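Local structure of M157 (Murid herpesvirus 1, 2NYK) at residues Gln173-Asn178 with Ser245-Lys250; Glu181-Tyr186 with Thr193-Ser198; Phe204-Ser209 with Leu229-Pro234; His237-Tyr242 with Thr254-Tyr259. The protein serves as a viral ligand of Ly49 receptors on natural killer cells and has an MHC class I-like architecture. The protein carries 1 engineered substitution. One frame throughout, in Å; residues are numbered along the deposited sequence.

Interaction 1: residues Gln173-Asn178 with Ser245-Lys250. With FUC (alpha-L-fucopyranose), chain B; NAG (2-acetamido-2-deoxy-beta-D-glucopyranose), chain C; NAG (2-acetamido-2-deoxy-beta-D-glucopyranose), chain D.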
# COMPACT_ATOMS: atom_id res chain seq x y z
N GLN A 173 2.11 13.57 1.10
CA GLN A 173 1.37 14.81 1.37
C GLN A 173 -0.15 14.64 1.49
O GLN A 173 -0.80 15.35 2.23
CB GLN A 173 1.73 15.86 0.34
CG GLN A 173 3.22 16.19 0.36
CD GLN A 173 3.56 17.40 -0.45
OE1 GLN A 173 3.14 17.53 -1.59
NE2 GLN A 173 4.36 18.30 0.14
N LEU A 174 -0.68 13.67 0.76
CA LEU A 174 -2.11 13.34 0.82
C LEU A 174 -2.48 12.63 2.12
O LEU A 174 -3.66 12.45 2.44
CB LEU A 174 -2.48 12.49 -0.38
CG LEU A 174 -2.52 13.25 -1.71
CD1 LEU A 174 -2.70 12.30 -2.89
CD2 LEU A 174 -3.60 14.30 -1.67
N ALA A 175 -1.45 12.20 2.83
CA ALA A 175 -1.58 11.50 4.10
C ALA A 175 -1.57 12.48 5.28
O ALA A 175 -1.82 12.09 6.42
CB ALA A 175 -0.45 10.48 4.24
N TYR A 176 -1.27 13.74 5.00
CA TYR A 176 -1.24 14.77 6.05
C TYR A 176 -2.60 14.94 6.69
O TYR A 176 -3.62 14.65 6.08
CB TYR A 176 -0.77 16.12 5.48
CG TYR A 176 0.69 16.16 5.09
CD1 TYR A 176 1.54 15.10 5.38
CD2 TYR A 176 1.22 17.27 4.45
CE1 TYR A 176 2.88 15.13 5.02
CE2 TYR A 176 2.56 17.32 4.10
CZ TYR A 176 3.38 16.24 4.39
OH TYR A 176 4.72 16.27 4.05
N MET A 177 -2.61 15.40 7.94
CA MET A 177 -3.85 15.61 8.67
C MET A 177 -4.81 16.53 7.91
O MET A 177 -6.01 16.27 7.83
CB MET A 177 -3.54 16.17 10.06
CG MET A 177 -4.69 16.12 11.05
SD MET A 177 -4.31 16.99 12.58
CE MET A 177 -2.82 16.15 13.14
N ASN A 178 -4.27 17.61 7.36
CA ASN A 178 -5.10 18.61 6.68
C ASN A 178 -5.58 18.19 5.28
O ASN A 178 -6.23 18.98 4.61
CB ASN A 178 -4.39 19.98 6.63
CG ASN A 178 -3.02 19.92 5.96
OD1 ASN A 178 -2.63 18.91 5.35
ND2 ASN A 178 -2.27 21.03 6.06
N SER A 245 -2.42 8.26 12.22
CA SER A 245 -1.72 7.93 10.99
C SER A 245 -0.36 7.25 11.20
O SER A 245 0.42 7.65 12.07
CB SER A 245 -1.52 9.21 10.17
OG SER A 245 -0.75 8.94 9.02
N SER A 246 -0.08 6.24 10.38
CA SER A 246 1.24 5.59 10.31
C SER A 246 2.35 6.60 10.03
O SER A 246 3.52 6.37 10.36
CB SER A 246 1.25 4.53 9.21
OG SER A 246 0.53 3.39 9.65
N LEU A 247 1.97 7.72 9.43
CA LEU A 247 2.89 8.80 9.10
C LEU A 247 3.47 9.43 10.37
O LEU A 247 4.50 10.09 10.33
CB LEU A 247 2.17 9.84 8.23
CG LEU A 247 2.98 10.76 7.32
CD1 LEU A 247 3.66 9.99 6.21
CD2 LEU A 247 2.07 11.82 6.75
N GLY A 248 2.80 9.19 11.50
CA GLY A 248 3.27 9.64 12.80
C GLY A 248 2.46 10.78 13.41
O GLY A 248 3.02 11.58 14.16
N TRP A 249 1.16 10.85 13.11
CA TRP A 249 0.31 11.89 13.68
C TRP A 249 -1.03 11.38 14.20
O TRP A 249 -1.52 10.32 13.79
CB TRP A 249 0.12 13.07 12.70
CG TRP A 249 -0.65 12.76 11.41
CD1 TRP A 249 -0.11 12.54 10.18
CD2 TRP A 249 -2.08 12.68 11.24
NE1 TRP A 249 -1.12 12.33 9.24
CE2 TRP A 249 -2.33 12.41 9.88
CE3 TRP A 249 -3.17 12.82 12.11
CZ2 TRP A 249 -3.63 12.26 9.37
CZ3 TRP A 249 -4.46 12.66 11.60
CH2 TRP A 249 -4.67 12.38 10.25
N LYS A 250 -1.61 12.16 15.11
CA LYS A 250 -2.92 11.86 15.71
C LYS A 250 -3.74 13.13 15.79
O LYS A 250 -3.24 14.17 16.19
CB LYS A 250 -2.76 11.22 17.09
CG LYS A 250 -4.01 10.53 17.60
CD LYS A 250 -3.73 9.62 18.80
CE LYS A 250 -5.03 9.07 19.34
NZ LYS A 250 -4.82 8.01 20.37
C1 FUC B . 1.82 18.52 9.66
C2 FUC B . 0.86 17.47 10.22
C3 FUC B . 0.65 16.39 9.16
C4 FUC B . 2.00 15.73 8.84
C5 FUC B . 3.00 16.81 8.39
C6 FUC B . 4.41 16.25 8.17
O2 FUC B . -0.37 18.05 10.58
O3 FUC B . -0.33 15.45 9.58
O4 FUC B . 2.49 15.03 9.96
O5 FUC B . 3.06 17.90 9.32
C1 NAG C . -0.87 20.90 5.69
C2 NAG C . -0.49 22.31 5.18
C3 NAG C . 1.02 22.43 4.94
C4 NAG C . 1.82 22.01 6.19
C5 NAG C . 1.31 20.65 6.69
C6 NAG C . 1.93 20.26 8.04
C7 NAG C . -2.21 23.56 3.98
C8 NAG C . -3.14 23.53 2.81
N2 NAG C . -1.21 22.67 3.96
O3 NAG C . 1.35 23.75 4.56
O4 NAG C . 3.19 21.95 5.84
O5 NAG C . -0.10 20.66 6.86
O6 NAG C . 1.16 19.20 8.56
O7 NAG C . -2.38 24.37 4.90
C1 NAG D . 4.04 22.70 6.74
C2 NAG D . 5.47 22.19 6.55
C3 NAG D . 6.49 23.02 7.33
C4 NAG D . 6.25 24.51 7.14
C5 NAG D . 4.79 24.85 7.44
C6 NAG D . 4.51 26.35 7.27
C7 NAG D . 6.11 19.87 6.12
C8 NAG D . 7.48 19.35 6.52
N2 NAG D . 5.56 20.78 6.93
O3 NAG D . 7.79 22.69 6.89
O4 NAG D . 7.15 25.26 7.94
O5 NAG D . 3.98 24.10 6.54
O6 NAG D . 3.35 26.53 6.47
O7 NAG D . 5.55 19.46 5.09
O HOH W 1 -2.60 9.31 6.97

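Interaction 2: residues Glu181-Tyr186 with Thr193-Ser198. With NAG (2-acetamido-2-deoxy-beta-D-glucopyranose), chain E.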
# COMPACT_ATOMS: atom_id res chain seq x y z
N GLU A 181 -10.27 13.86 5.34
CA GLU A 181 -11.64 14.34 5.52
C GLU A 181 -12.36 13.46 6.51
O GLU A 181 -12.16 12.26 6.49
CB GLU A 181 -12.37 14.37 4.18
CG GLU A 181 -11.64 15.24 3.14
CD GLU A 181 -12.17 15.07 1.73
OE1 GLU A 181 -12.77 14.01 1.42
OE2 GLU A 181 -12.01 16.02 0.93
N VAL A 182 -13.18 14.06 7.39
CA VAL A 182 -13.86 13.35 8.49
C VAL A 182 -15.32 13.78 8.65
O VAL A 182 -15.62 14.95 8.86
CB VAL A 182 -13.08 13.51 9.83
CG1 VAL A 182 -13.76 12.73 10.96
CG2 VAL A 182 -11.65 13.03 9.66
N GLU A 183 -16.22 12.81 8.52
CA GLU A 183 -17.65 13.00 8.73
C GLU A 183 -18.00 12.33 10.05
O GLU A 183 -18.08 11.09 10.13
CB GLU A 183 -18.44 12.38 7.58
CG GLU A 183 -18.13 13.01 6.23
CD GLU A 183 -18.56 12.17 5.05
OE1 GLU A 183 -17.99 11.08 4.82
OE2 GLU A 183 -19.47 12.61 4.32
N PHE A 184 -18.18 13.15 11.09
CA PHE A 184 -18.44 12.68 12.44
C PHE A 184 -19.75 13.30 12.92
O PHE A 184 -19.82 14.49 13.25
CB PHE A 184 -17.26 13.03 13.36
CG PHE A 184 -17.41 12.53 14.78
CD1 PHE A 184 -18.01 11.30 15.06
CD2 PHE A 184 -16.92 13.28 15.85
CE1 PHE A 184 -18.13 10.85 16.37
CE2 PHE A 184 -17.04 12.85 17.16
CZ PHE A 184 -17.65 11.62 17.42
N TRP A 185 -20.81 12.47 12.93
CA TRP A 185 -22.14 12.94 13.28
C TRP A 185 -22.91 11.91 14.13
O TRP A 185 -22.40 10.80 14.37
CB TRP A 185 -22.92 13.31 12.02
CG TRP A 185 -23.43 12.17 11.19
CD1 TRP A 185 -24.73 11.78 11.04
CD2 TRP A 185 -22.65 11.27 10.37
NE1 TRP A 185 -24.82 10.71 10.20
CE2 TRP A 185 -23.56 10.37 9.77
CE3 TRP A 185 -21.28 11.15 10.09
CZ2 TRP A 185 -23.14 9.35 8.90
CZ3 TRP A 185 -20.86 10.13 9.22
CH2 TRP A 185 -21.79 9.25 8.64
N TYR A 186 -24.11 12.30 14.59
CA TYR A 186 -24.98 11.42 15.38
C TYR A 186 -26.41 11.36 14.83
O TYR A 186 -26.99 12.38 14.46
CB TYR A 186 -24.99 11.87 16.83
N THR A 193 -21.43 7.92 14.12
CA THR A 193 -20.62 7.41 13.01
C THR A 193 -19.45 8.34 12.74
O THR A 193 -19.57 9.57 12.84
CB THR A 193 -21.45 7.27 11.71
OG1 THR A 193 -22.70 6.65 12.02
CG2 THR A 193 -20.70 6.41 10.68
N CYS A 194 -18.32 7.75 12.39
CA CYS A 194 -17.17 8.52 11.95
C CYS A 194 -16.58 7.90 10.69
O CYS A 194 -16.10 6.76 10.72
CB CYS A 194 -16.12 8.61 13.05
SG CYS A 194 -14.86 9.84 12.67
N VAL A 195 -16.68 8.62 9.58
CA VAL A 195 -16.18 8.17 8.29
C VAL A 195 -14.97 9.02 7.93
O VAL A 195 -15.08 10.24 7.75
CB VAL A 195 -17.25 8.29 7.18
CG1 VAL A 195 -16.69 7.81 5.85
CG2 VAL A 195 -18.53 7.53 7.55
N VAL A 196 -13.81 8.37 7.82
CA VAL A 196 -12.57 9.06 7.45
C VAL A 196 -12.12 8.66 6.05
O VAL A 196 -11.97 7.49 5.78
CB VAL A 196 -11.47 8.79 8.50
CG1 VAL A 196 -10.16 9.47 8.12
CG2 VAL A 196 -11.93 9.27 9.87
N THR A 197 -11.94 9.66 5.18
CA THR A 197 -11.54 9.52 3.78
C THR A 197 -10.14 10.07 3.54
O THR A 197 -9.82 11.21 3.93
CB THR A 197 -12.55 10.26 2.84
OG1 THR A 197 -13.88 9.79 3.11
CG2 THR A 197 -12.23 9.98 1.36
N SER A 198 -9.31 9.25 2.90
CA SER A 198 -7.96 9.64 2.57
C SER A 198 -7.65 9.25 1.16
O SER A 198 -8.02 8.16 0.71
CB SER A 198 -6.97 8.95 3.52
OG SER A 198 -5.63 9.22 3.16
C1 NAG E . -30.39 7.93 10.27
C2 NAG E . -29.66 6.94 9.38
C3 NAG E . -30.50 6.58 8.15
C4 NAG E . -31.89 6.08 8.58
C5 NAG E . -32.53 7.08 9.57
C6 NAG E . -33.87 6.54 10.09
C7 NAG E . -27.26 7.06 9.58
C8 NAG E . -26.07 7.96 9.40
N2 NAG E . -28.38 7.49 8.99
O3 NAG E . -29.79 5.58 7.43
O4 NAG E . -32.72 5.89 7.44
O5 NAG E . -31.65 7.36 10.66
O6 NAG E . -34.29 7.26 11.24
O7 NAG E . -27.17 6.01 10.24
O HOH W 2 -15.05 11.24 5.17
O HOH W 3 -23.73 9.07 13.33

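Interaction 3: residues Phe204-Ser209 with Leu229-Pro234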
# COMPACT_ATOMS: atom_id res chain seq x y z
N PHE A 204 -3.85 4.08 8.34
CA PHE A 204 -4.27 4.90 9.50
C PHE A 204 -5.40 4.19 10.22
O PHE A 204 -6.01 3.27 9.65
CB PHE A 204 -4.69 6.31 9.05
CG PHE A 204 -5.94 6.35 8.21
CD1 PHE A 204 -7.19 6.48 8.80
CD2 PHE A 204 -5.86 6.23 6.81
CE1 PHE A 204 -8.36 6.48 8.01
CE2 PHE A 204 -7.03 6.24 6.01
CZ PHE A 204 -8.25 6.38 6.59
N THR A 205 -5.69 4.59 11.46
CA THR A 205 -6.79 3.98 12.21
C THR A 205 -7.76 5.04 12.70
O THR A 205 -7.38 6.19 12.88
CB THR A 205 -6.31 3.11 13.41
OG1 THR A 205 -5.68 3.95 14.38
CG2 THR A 205 -5.34 2.04 12.98
N VAL A 206 -9.02 4.65 12.89
CA VAL A 206 -10.07 5.55 13.35
C VAL A 206 -10.69 4.93 14.61
O VAL A 206 -11.09 3.75 14.62
CB VAL A 206 -11.16 5.76 12.28
CG1 VAL A 206 -12.19 6.80 12.75
CG2 VAL A 206 -10.53 6.21 10.99
N GLU A 207 -10.74 5.74 15.66
CA GLU A 207 -11.27 5.29 16.96
C GLU A 207 -12.20 6.35 17.54
O GLU A 207 -11.89 7.55 17.50
CB GLU A 207 -10.13 5.05 17.94
CG GLU A 207 -9.14 3.99 17.48
CD GLU A 207 -7.84 4.03 18.27
OE1 GLU A 207 -7.35 5.15 18.57
OE2 GLU A 207 -7.31 2.93 18.57
N LEU A 208 -13.34 5.89 18.07
CA LEU A 208 -14.28 6.74 18.83
C LEU A 208 -13.89 6.77 20.30
O LEU A 208 -13.27 5.84 20.81
CB LEU A 208 -15.72 6.24 18.69
CG LEU A 208 -16.38 6.32 17.30
CD1 LEU A 208 -17.76 5.70 17.28
CD2 LEU A 208 -16.42 7.74 16.77
N SER A 209 -14.26 7.85 20.99
CA SER A 209 -14.01 7.96 22.44
C SER A 209 -15.09 7.21 23.23
O SER A 209 -15.80 7.81 24.05
CB SER A 209 -13.95 9.43 22.85
OG SER A 209 -15.19 10.06 22.60
N LEU A 229 -12.48 4.63 5.93
CA LEU A 229 -12.62 3.88 7.17
C LEU A 229 -13.76 4.44 8.00
O LEU A 229 -13.79 5.63 8.33
CB LEU A 229 -11.30 3.87 7.95
CG LEU A 229 -10.23 2.82 7.58
CD1 LEU A 229 -9.70 2.94 6.12
CD2 LEU A 229 -9.08 2.94 8.58
N THR A 230 -14.73 3.57 8.30
CA THR A 230 -15.94 3.96 9.01
C THR A 230 -16.00 3.20 10.34
O THR A 230 -15.76 2.00 10.38
CB THR A 230 -17.20 3.60 8.19
OG1 THR A 230 -17.13 4.19 6.89
CG2 THR A 230 -18.49 4.05 8.90
N VAL A 231 -16.29 3.92 11.42
CA VAL A 231 -16.49 3.35 12.74
C VAL A 231 -17.83 3.84 13.27
O VAL A 231 -18.07 5.05 13.42
CB VAL A 231 -15.34 3.67 13.75
CG1 VAL A 231 -15.08 5.14 13.81
CG2 VAL A 231 -15.70 3.19 15.17
N LYS A 232 -18.73 2.89 13.50
CA LYS A 232 -20.01 3.21 14.12
C LYS A 232 -20.22 2.40 15.38
O LYS A 232 -19.86 1.22 15.46
CB LYS A 232 -21.18 3.10 13.15
CG LYS A 232 -21.36 1.79 12.44
CD LYS A 232 -22.22 2.03 11.18
CE LYS A 232 -22.65 0.64 10.60
NZ LYS A 232 -23.42 0.90 9.31
N ALA A 233 -20.78 3.09 16.37
CA ALA A 233 -21.07 2.48 17.65
C ALA A 233 -22.52 2.81 17.97
O ALA A 233 -22.84 3.96 18.29
CB ALA A 233 -20.13 3.01 18.70
N PRO A 234 -23.41 1.80 17.82
CA PRO A 234 -24.83 1.98 18.12
C PRO A 234 -25.01 2.24 19.61
O PRO A 234 -24.32 1.62 20.44
CB PRO A 234 -25.45 0.62 17.74
CG PRO A 234 -24.30 -0.36 17.84
CD PRO A 234 -23.11 0.43 17.36

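Interaction 4: residues His237-Tyr242 with Thr254-Tyr259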
# COMPACT_ATOMS: atom_id res chain seq x y z
N HIS A 237 -22.69 7.64 22.76
CA HIS A 237 -22.74 9.10 22.80
C HIS A 237 -21.31 9.65 22.84
O HIS A 237 -21.05 10.68 23.48
CB HIS A 237 -23.55 9.58 24.01
N ALA A 238 -20.41 8.96 22.15
CA ALA A 238 -19.00 9.35 22.06
C ALA A 238 -18.87 10.74 21.46
O ALA A 238 -19.57 11.09 20.48
CB ALA A 238 -18.20 8.33 21.25
N GLN A 239 -17.97 11.53 22.04
CA GLN A 239 -17.88 12.96 21.69
C GLN A 239 -16.67 13.29 20.84
O GLN A 239 -16.55 14.42 20.36
CB GLN A 239 -17.92 13.83 22.96
CG GLN A 239 -19.23 13.75 23.76
CD GLN A 239 -20.44 14.20 22.96
OE1 GLN A 239 -20.58 15.39 22.62
NE2 GLN A 239 -21.33 13.26 22.67
N ARG A 240 -15.77 12.32 20.66
CA ARG A 240 -14.53 12.50 19.92
C ARG A 240 -14.25 11.34 18.95
O ARG A 240 -14.46 10.17 19.29
CB ARG A 240 -13.34 12.66 20.87
CG ARG A 240 -13.29 13.99 21.61
CD ARG A 240 -12.89 13.78 23.05
NE ARG A 240 -13.85 12.91 23.73
CZ ARG A 240 -13.80 12.57 25.02
NH1 ARG A 240 -12.83 13.01 25.82
NH2 ARG A 240 -14.74 11.77 25.51
N CYS A 241 -13.82 11.69 17.74
CA CYS A 241 -13.34 10.72 16.76
C CYS A 241 -11.86 11.01 16.54
O CYS A 241 -11.49 12.12 16.16
CB CYS A 241 -14.11 10.82 15.44
SG CYS A 241 -13.52 9.69 14.16
N TYR A 242 -11.04 10.02 16.83
CA TYR A 242 -9.59 10.12 16.69
C TYR A 242 -9.11 9.45 15.40
O TYR A 242 -9.61 8.40 15.00
CB TYR A 242 -8.88 9.47 17.88
CG TYR A 242 -9.19 10.13 19.21
CD1 TYR A 242 -10.35 9.82 19.91
CD2 TYR A 242 -8.31 11.07 19.76
CE1 TYR A 242 -10.65 10.42 21.13
CE2 TYR A 242 -8.60 11.68 20.99
CZ TYR A 242 -9.77 11.35 21.67
OH TYR A 242 -10.08 11.94 22.87
N THR A 254 -14.26 16.72 16.84
CA THR A 254 -15.19 16.86 17.96
C THR A 254 -15.82 18.26 17.96
O THR A 254 -15.14 19.24 17.61
CB THR A 254 -14.52 16.55 19.32
OG1 THR A 254 -15.49 16.62 20.38
CG2 THR A 254 -13.34 17.50 19.61
N PRO A 255 -17.11 18.36 18.34
CA PRO A 255 -18.05 17.30 18.67
C PRO A 255 -18.78 16.73 17.44
O PRO A 255 -18.66 17.31 16.35
CB PRO A 255 -19.05 18.02 19.59
CG PRO A 255 -19.13 19.38 18.99
CD PRO A 255 -17.73 19.70 18.48
N PRO A 256 -19.52 15.61 17.60
CA PRO A 256 -20.38 15.10 16.51
C PRO A 256 -21.44 16.10 16.04
O PRO A 256 -22.13 16.74 16.85
CB PRO A 256 -21.05 13.85 17.12
CG PRO A 256 -20.88 14.04 18.63
CD PRO A 256 -19.56 14.74 18.80
N SER A 257 -21.55 16.24 14.72
CA SER A 257 -22.59 17.04 14.09
C SER A 257 -23.93 16.31 14.11
O SER A 257 -24.02 15.16 14.55
CB SER A 257 -22.17 17.35 12.65
OG SER A 257 -23.23 18.01 11.95
N GLN A 258 -24.99 16.99 13.66
CA GLN A 258 -26.26 16.31 13.43
C GLN A 258 -26.33 15.90 11.96
O GLN A 258 -27.14 15.03 11.57
CB GLN A 258 -27.45 17.23 13.81
N TYR A 259 -25.45 16.52 11.16
CA TYR A 259 -25.40 16.28 9.73
C TYR A 259 -24.05 15.73 9.27
O TYR A 259 -23.02 15.97 9.89
CB TYR A 259 -25.73 17.58 8.97
CG TYR A 259 -26.89 18.31 9.60
CD1 TYR A 259 -28.20 17.87 9.42
CD2 TYR A 259 -26.67 19.44 10.40
CE1 TYR A 259 -29.27 18.53 10.02
CE2 TYR A 259 -27.74 20.10 11.00
CZ TYR A 259 -29.04 19.64 10.80
OH TYR A 259 -30.10 20.29 11.38

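Interaction 1: residues Gln173-Asn178 with Ser245-Lys250
Met-177 lies across the indole of Trp-249 and shows how a flexible thioether chain can follow an aromatic face. Its CB sits over the centre of the six-membered ring, 3.7 Å from the centroid and on the ring normal, a clear CH-pi contact. CG moves outward, 3.5 Å from Trp-249 CZ3, because chi1 (-166°) sets it anti to the backbone N. SD then stands obliquely off the ring as a Met-aromatic contact, and the bend at chi3 returns CE to within 3.5 Å of Trp-249 CE3. Beyond it CE also meets Lys-250 O, at 3.7 Å.

On the same ring face as Met-177 CB lies O3 of the fucose, which accepts a 2.8 Å hydrogen bond from Met-177 N; Ser-245 CB covers the opposite face. At the indole edge, Trp-249 NE1 gives a bent hydrogen bond (2.9 Å, 146°) to Ala-175 O, and a water that also binds Ser-245 OG donates to the same carbonyl. A G1 beta bulge, with Gly-248 and Trp-249 set opposite Ser-245, brings the indole beside this turn. Leu-247 CD2 reaches the edge of Tyr-176, whose two faces carry Gln-173 CA and the fucose. The glycan, attached at Asn-178 ND2, is thus packed back onto the protein: the indole offers its face to carbon and sugar and its N-H to the turn that follows helix 157-173.

Interaction 2: residues Glu181-Tyr186 with Thr193-Ser198
Trp-185 carries Thr-193 CB over one face of its indole, 3.8 Å from the centroid of the six-membered ring, a CH-pi contact within an antiparallel beta hairpin of the immunoglobulin-like domain. At the ring edge lie Val-195 CG2, 3.8 Å from Trp-185 CH2, and the acetamido methyl C8 of an N-acetylglucosamine. Chi1 of 75° places the Trp-185 ring between the backbone N and the carbonyl carbon, and from there it leans across the neighbouring strand. Phe-184, on the other side of the sheet, receives Thr-193 O at its edge, 3.2 Å from CD1, while Cys-194 SG stands oblique to the ring.

In the hairpin ladder, Glu-181 with Thr-197, Glu-183 with Val-195 and Trp-185 with Thr-193 form hydrogen-bonded pairs, six backbone bonds in all; Val-182 with Val-196 and Phe-184 with Cys-194 are the non-hydrogen-bonded pairs between them. Alternation divides the chemistry. Val-182, Phe-184, Cys-194 and Val-196 share the face turned to strand 204-208, where Val-182 CG2 lies 3.8 Å from Val-196 CG2. The other face holds the glutamates, whose carboxylates form salt bridges outside the hairpin, Glu-181 with Lys-262 and Glu-183 with Arg-260. Cys-194 is disulfide-bonded to Cys-241, and its SG also rests 3.5 Å from Val-182 CG1.

Interaction 3: residues Phe204-Ser209 with Leu229-Pro234
Phe-204 and Leu-229 reach for each other head-on, and the leucine fork closes on the phenyl ring. Leu-229 CD2 lies over the ring face, 4.1 Å from the centroid and 29° off the normal, as a CH-pi contact, while CD1 of the same residue reaches Phe-204 CZ at 3.8 Å. The CB of Phe-204 does not itself point at Leu-229; chi1 of 67° swings the ring over so that its end does the touching. The edge of that ring is met in plane by Val-206 CG2, which in turn packs on Leu-229 CB at 3.9 Å.

Farther along, Val-206 and Val-231 meet at a slant through their CG1 methyls, 3.5 Å apart and tighter than usual for carbon atoms. Leu-208 and Val-231 then run past one another, antiparallel, with Leu-208 CG 3.8 Å from Val-231 CG2, and Leu-208 CD1 ends 3.9 Å from Ala-233 CB.

No hydrogen bond crosses between these strands: their axes pass 7.2 Å apart, running nearly parallel at 17°, so the contact is made almost wholly by side chains. Each strand is bonded elsewhere, 204-208 to strand 241-245 and 229-233 to strand 192-198, and Val-196 and Cys-241 pack against Val-206. Such apolar packing between two layers is typical of beta sandwiches, here the immunoglobulin-like one, the fold also used by the alpha3 domain of MHC class I.

Interaction 4: residues His237-Tyr242 with Thr254-Tyr259
Gln-239, which lies against Pro-256 across this contact, makes a short, sound polar bond within its own loop: its NE2 donates to His-237 O at 2.7 Å. The N-H points almost straight at the oxygen (176°), although it comes from 52° above the carbonyl plane. Turning at chi2 (-61°) is what brings the amide back over the loop. The Gln-239 side chain crosses that of Pro-256 at about a right angle, with Gln-239 OE1 4.0 Å from Pro-256 CD.

The same proline ring is bordered by backbone oxygens. Gln-239 O lies 3.4 Å from Pro-256 CD, and Ala-238 O lies 3.7 Å from Pro-256 CG. The hydroxyl of Thr-254 also points at Gln-239 O, but the modelled separation is too short for its length to be trusted. Alongside, Arg-240 CG packs on Thr-254 CB at 3.6 Å, the two side chains pointing the same way, so the arginine contributes aliphatic carbon here.

A cis peptide bond before Pro-255 turns the chain directly after Thr-254, and farther on Tyr-259 N donates to Ser-257 OG, 2.8 Å away, in an ST turn. One loop leads into strand 241-245; the other follows its neighbour in the sheet, 249-253. Cys-241 bonds through its backbone to Val-253, while Pro-256 also packs on Phe-184. No backbone hydrogen bond links the two segments, and the two prolines supply no backbone N-H; this largely exposed join rests mainly on van der Waals packing of proline and aliphatic carbons, with the doubtful Thr-254 hydroxyl approach beside it.

Overall arrangement
Three of the contacts lie within the immunoglobulin-like sandwich, while interaction 1 joins it to the turn after helix 157-173; their chemistry changes with depth. Interaction 2 is a buried hairpin held by backbone bonds; interaction 3, its centre 8 Å away, is apolar and partly buried, with no hydrogen bond across it. The two share a border, since strand 192-198 bonds to strand 227-233. Interaction 4 is a surface contact between loops, tied to interaction 2 by the Cys-194 to Cys-241 disulfide and to interaction 3 through the pairing of strands 204-208 and 241-245. Partly buried interaction 1 lies nearest the centre of the chain and mixes indole, turn and glycan.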